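Local coordinates for protein cytochrome c7 (Geobacter sulfurreducens, PDB 3H33) that carries three c-type haems and probably transfers electrons during Fe(III) respiration, at residues Gly11-Pro16 with Asp67-Gly72. Sequence-based numbering, arbitrary orientation.
Sequences GAVVFP and DCHKGG. With HEM (protoporphyrin IX containing Fe), chain D.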
ATOM      1  N   GLY A  11      14.186   2.009   4.121  1.00 45.13           N
ATOM      2  CA  GLY A  11      13.634   3.295   3.735  1.00 42.44           C
ATOM      3  C   GLY A  11      12.137   3.279   3.971  1.00 41.45           C
ATOM      4  O   GLY A  11      11.450   2.356   3.538  1.00 40.27           O
ATOM      5  N   ALA A  12      11.630   4.302   4.651  1.00 38.86           N
ATOM      6  CA  ALA A  12      10.213   4.389   4.974  1.00 37.72           C
ATOM      7  C   ALA A  12       9.266   4.551   3.777  1.00 36.33           C
ATOM      8  O   ALA A  12       9.571   5.247   2.806  1.00 36.88           O
ATOM      9  CB  ALA A  12       9.988   5.525   5.970  1.00 36.79           C
ATOM     10  N   VAL A  13       8.105   3.909   3.875  1.00 34.55           N
ATOM     11  CA  VAL A  13       7.082   3.963   2.834  1.00 32.66           C
ATOM     12  C   VAL A  13       5.870   4.742   3.323  1.00 31.95           C
ATOM     13  O   VAL A  13       5.329   4.456   4.394  1.00 31.96           O
ATOM     14  CB  VAL A  13       6.602   2.550   2.446  1.00 31.11           C
ATOM     15  CG1 VAL A  13       5.544   2.639   1.351  1.00 28.79           C
ATOM     16  CG2 VAL A  13       7.780   1.704   1.992  1.00 30.24           C
ATOM     17  N   VAL A  14       5.448   5.729   2.541  1.00 29.97           N
ATOM     18  CA  VAL A  14       4.281   6.531   2.889  1.00 29.47           C
ATOM     19  C   VAL A  14       3.100   6.131   1.999  1.00 28.74           C
ATOM     20  O   VAL A  14       3.142   6.302   0.781  1.00 29.55           O
ATOM     21  CB  VAL A  14       4.562   8.041   2.720  1.00 29.18           C
ATOM     22  CG1 VAL A  14       3.287   8.838   2.979  1.00 29.07           C
ATOM     23  CG2 VAL A  14       5.654   8.480   3.702  1.00 27.20           C
ATOM     24  N   PHE A  15       2.056   5.595   2.623  1.00 26.50           N
ATOM     25  CA  PHE A  15       0.857   5.141   1.922  1.00 24.60           C
ATOM     26  C   PHE A  15      -0.221   6.211   1.962  1.00 24.19           C
ATOM     27  O   PHE A  15      -0.826   6.450   3.007  1.00 23.29           O
ATOM     28  CB  PHE A  15       0.337   3.856   2.575  1.00 23.59           C
ATOM     29  CG  PHE A  15      -0.985   3.367   2.029  1.00 23.84           C
ATOM     30  CD1 PHE A  15      -1.193   3.232   0.661  1.00 25.19           C
ATOM     31  CD2 PHE A  15      -2.003   2.977   2.895  1.00 23.74           C
ATOM     32  CE1 PHE A  15      -2.392   2.712   0.161  1.00 24.10           C
ATOM     33  CE2 PHE A  15      -3.203   2.458   2.408  1.00 23.48           C
ATOM     34  CZ  PHE A  15      -3.397   2.324   1.035  1.00 24.04           C
ATOM     35  N   PRO A  16      -0.472   6.876   0.824  1.00 22.85           N
ATOM     36  CA  PRO A  16      -1.495   7.926   0.766  1.00 23.05           C
ATOM     37  C   PRO A  16      -2.871   7.270   0.699  1.00 23.23           C
ATOM     38  O   PRO A  16      -3.440   7.086  -0.374  1.00 23.62           O
ATOM     39  CB  PRO A  16      -1.124   8.686  -0.500  1.00 21.75           C
ATOM     40  CG  PRO A  16      -0.626   7.580  -1.402  1.00 22.00           C
ATOM     41  CD  PRO A  16       0.226   6.734  -0.468  1.00 22.33           C
ATOM     42  N   ASP A  67      10.729   3.726  -5.496  1.00 30.30           N
ATOM     43  CA  ASP A  67       9.571   4.582  -5.710  1.00 30.48           C
ATOM     44  C   ASP A  67       8.608   4.464  -4.539  1.00 29.63           C
ATOM     45  O   ASP A  67       7.653   5.222  -4.434  1.00 30.37           O
ATOM     46  CB  ASP A  67       8.877   4.245  -7.030  1.00 30.51           C
ATOM     47  CG  ASP A  67       9.647   4.763  -8.228  1.00 32.92           C
ATOM     48  OD1 ASP A  67      10.277   5.836  -8.104  1.00 33.10           O
ATOM     49  OD2 ASP A  67       9.622   4.112  -9.292  1.00 33.05           O
ATOM     50  N   CYS A  68       8.881   3.507  -3.659  1.00 29.84           N
ATOM     51  CA  CYS A  68       8.086   3.293  -2.452  1.00 30.95           C
ATOM     52  C   CYS A  68       8.959   3.586  -1.242  1.00 31.75           C
ATOM     53  O   CYS A  68       8.595   4.376  -0.376  1.00 32.25           O
ATOM     54  CB  CYS A  68       7.622   1.846  -2.346  1.00 31.60           C
ATOM     55  SG  CYS A  68       5.930   1.530  -2.919  1.00 32.73           S
ATOM     56  N   HIS A  69      10.111   2.924  -1.191  1.00 31.67           N
ATOM     57  CA  HIS A  69      11.049   3.083  -0.091  1.00 34.48           C
ATOM     58  C   HIS A  69      11.938   4.302  -0.311  1.00 38.42           C
ATOM     59  O   HIS A  69      12.764   4.324  -1.224  1.00 38.87           O
ATOM     60  CB  HIS A  69      11.904   1.824   0.042  1.00 32.74           C
ATOM     61  CG  HIS A  69      11.129   0.605   0.445  1.00 31.22           C
ATOM     62  ND1 HIS A  69      10.621   0.397   1.710  1.00 29.78           N
ATOM     63  CD2 HIS A  69      10.799  -0.501  -0.269  1.00 28.67           C
ATOM     64  CE1 HIS A  69      10.023  -0.805   1.723  1.00 28.78           C
ATOM     65  NE2 HIS A  69      10.100  -1.390   0.544  1.00 27.03           N
ATOM     66  N   LYS A  70      11.760   5.310   0.534  1.00 42.31           N
ATOM     67  CA  LYS A  70      12.526   6.545   0.440  1.00 47.28           C
ATOM     68  C   LYS A  70      13.017   6.981   1.815  1.00 50.67           C
ATOM     69  O   LYS A  70      12.359   6.727   2.824  1.00 51.62           O
ATOM     70  CB  LYS A  70      11.649   7.647  -0.154  1.00 47.08           C
ATOM     71  CG  LYS A  70      11.004   7.261  -1.471  1.00 47.14           C
ATOM     72  CD  LYS A  70      10.105   8.360  -2.004  1.00 47.59           C
ATOM     73  CE  LYS A  70       9.579   8.004  -3.385  1.00 47.97           C
ATOM     74  NZ  LYS A  70       8.665   9.052  -3.923  1.00 51.27           N
ATOM     75  N   GLY A  71      14.180   7.625   1.850  1.00 54.20           N
ATOM     76  CA  GLY A  71      14.713   8.101   3.115  1.00 57.12           C
ATOM     77  C   GLY A  71      15.922   7.376   3.679  1.00 59.54           C
ATOM     78  O   GLY A  71      16.334   7.661   4.807  1.00 59.42           O
ATOM     79  N   GLY A  72      16.491   6.441   2.924  1.00 61.28           N
ATOM     80  CA  GLY A  72      17.660   5.724   3.409  1.00 63.96           C
ATOM     81  C   GLY A  72      17.379   4.765   4.555  1.00 65.59           C
ATOM     82  O   GLY A  72      17.929   3.641   4.543  1.00 66.49           O
TER
HETATM   83  CHA HEM D  77       8.909  -3.784   3.539  1.00 31.83           C
HETATM   84  CHB HEM D  77      12.429  -4.358   0.327  1.00 30.27           C
HETATM   85  CHC HEM D  77       9.564  -2.815  -3.161  1.00 27.63           C
HETATM   86  CHD HEM D  77       6.421  -1.484   0.180  1.00 28.82           C
HETATM   87  C1A HEM D  77      10.119  -4.135   2.966  1.00 32.64           C
HETATM   88  C2A HEM D  77      11.221  -4.771   3.667  1.00 35.58           C
HETATM   89  C3A HEM D  77      12.232  -4.892   2.767  1.00 34.74           C
HETATM   90  C4A HEM D  77      11.731  -4.348   1.521  1.00 32.39           C
HETATM   91  CMA HEM D  77      13.628  -5.467   3.021  1.00 32.73           C
HETATM   92  CAA HEM D  77      11.212  -5.228   5.131  1.00 37.46           C
HETATM   93  CBA HEM D  77      11.514  -4.048   6.042  1.00 43.06           C
HETATM   94  CGA HEM D  77      12.971  -3.633   5.986  1.00 46.72           C
HETATM   95  O1A HEM D  77      13.256  -2.416   6.044  1.00 47.76           O
HETATM   96  O2A HEM D  77      13.833  -4.533   5.896  1.00 49.35           O
HETATM   97  C1B HEM D  77      11.963  -3.979  -0.918  1.00 28.60           C
HETATM   98  C2B HEM D  77      12.680  -4.186  -2.167  1.00 28.67           C
HETATM   99  C3B HEM D  77      11.868  -3.815  -3.182  1.00 27.65           C
HETATM  100  C4B HEM D  77      10.641  -3.363  -2.518  1.00 28.41           C
HETATM  101  CMB HEM D  77      14.058  -4.807  -2.307  1.00 26.07           C
HETATM  102  CAB HEM D  77      12.140  -3.956  -4.682  1.00 25.60           C
HETATM  103  CBB HEM D  77      12.358  -5.371  -5.212  1.00 23.64           C
HETATM  104  C1C HEM D  77       8.439  -2.312  -2.543  1.00 28.20           C
HETATM  105  C2C HEM D  77       7.427  -1.528  -3.227  1.00 28.83           C
HETATM  106  C3C HEM D  77       6.580  -1.077  -2.252  1.00 28.56           C
HETATM  107  C4C HEM D  77       7.073  -1.619  -1.014  1.00 27.78           C
HETATM  108  CMC HEM D  77       7.421  -1.150  -4.711  1.00 25.77           C
HETATM  109  CAC HEM D  77       5.395  -0.104  -2.359  1.00 28.40           C
HETATM  110  CBC HEM D  77       4.399  -0.429  -3.463  1.00 26.70           C
HETATM  111  C1D HEM D  77       6.770  -2.051   1.378  1.00 30.52           C
HETATM  112  C2D HEM D  77       6.021  -1.895   2.602  1.00 31.25           C
HETATM  113  C3D HEM D  77       6.707  -2.592   3.527  1.00 31.53           C
HETATM  114  C4D HEM D  77       7.862  -3.158   2.886  1.00 30.45           C
HETATM  115  CMD HEM D  77       4.766  -1.046   2.801  1.00 30.95           C
HETATM  116  CAD HEM D  77       6.407  -2.648   5.000  1.00 31.59           C
HETATM  117  CBD HEM D  77       5.453  -3.749   5.404  1.00 33.66           C
HETATM  118  CGD HEM D  77       5.259  -3.798   6.906  1.00 37.24           C
HETATM  119  O1D HEM D  77       5.169  -2.721   7.530  1.00 39.00           O
HETATM  120  O2D HEM D  77       5.191  -4.910   7.462  1.00 37.85           O
HETATM  121  NA  HEM D  77      10.430  -3.912   1.647  1.00 31.41           N
HETATM  122  NB  HEM D  77      10.705  -3.501  -1.139  1.00 28.35           N
HETATM  123  NC  HEM D  77       8.218  -2.339  -1.185  1.00 27.48           N
HETATM  124  ND  HEM D  77       7.902  -2.798   1.564  1.00 29.85           N
HETATM  125 FE   HEM D  77       9.296  -3.154   0.234  1.00 27.20          FE
HETATM  126  O   HOH W   1       7.020   6.522   0.456  1.00 45.95           O
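Val13 and His69 meet over a haem, where the CXXCH haem-binding motif ending in Cys68 and His69 packs against strand 13-16 and the residues before it in this cytochrome c7. The imidazole stands on the porphyrin with His69 NE2 2.0 Å from the iron, whose other axial ligand is His47, while Cys68 SG makes the thioether bond to haem CAC. The other ring nitrogen, His69 ND1, donates to Gly11 O (2.8 Å), at the ring edge near its plane, though the exact place of this oxygen is less certain; Thr8 OG1 adds a weak bond. With Val13 CG1 anti to the backbone N (chi1 -180°), CG2 faces the imidazole obliquely, 3.1 Å from His69 ND1. Val13 CG2 also lies 3.9 Å from HEM CHD. The other branch, Val13 CG1, rests 4.3 Å from Cys68 CB. An alanine in place of Val13 would probably open a gap between strand, imidazole and porphyrin edge and remove lateral support from the His69 ring. Backbones are joined by a nearly straight bond from Lys70 N to Ala12 O, the donor lying above the carbonyl plane. Farther along, one water accepts from Val14 N (2.7 Å) and donates to Cys68 O.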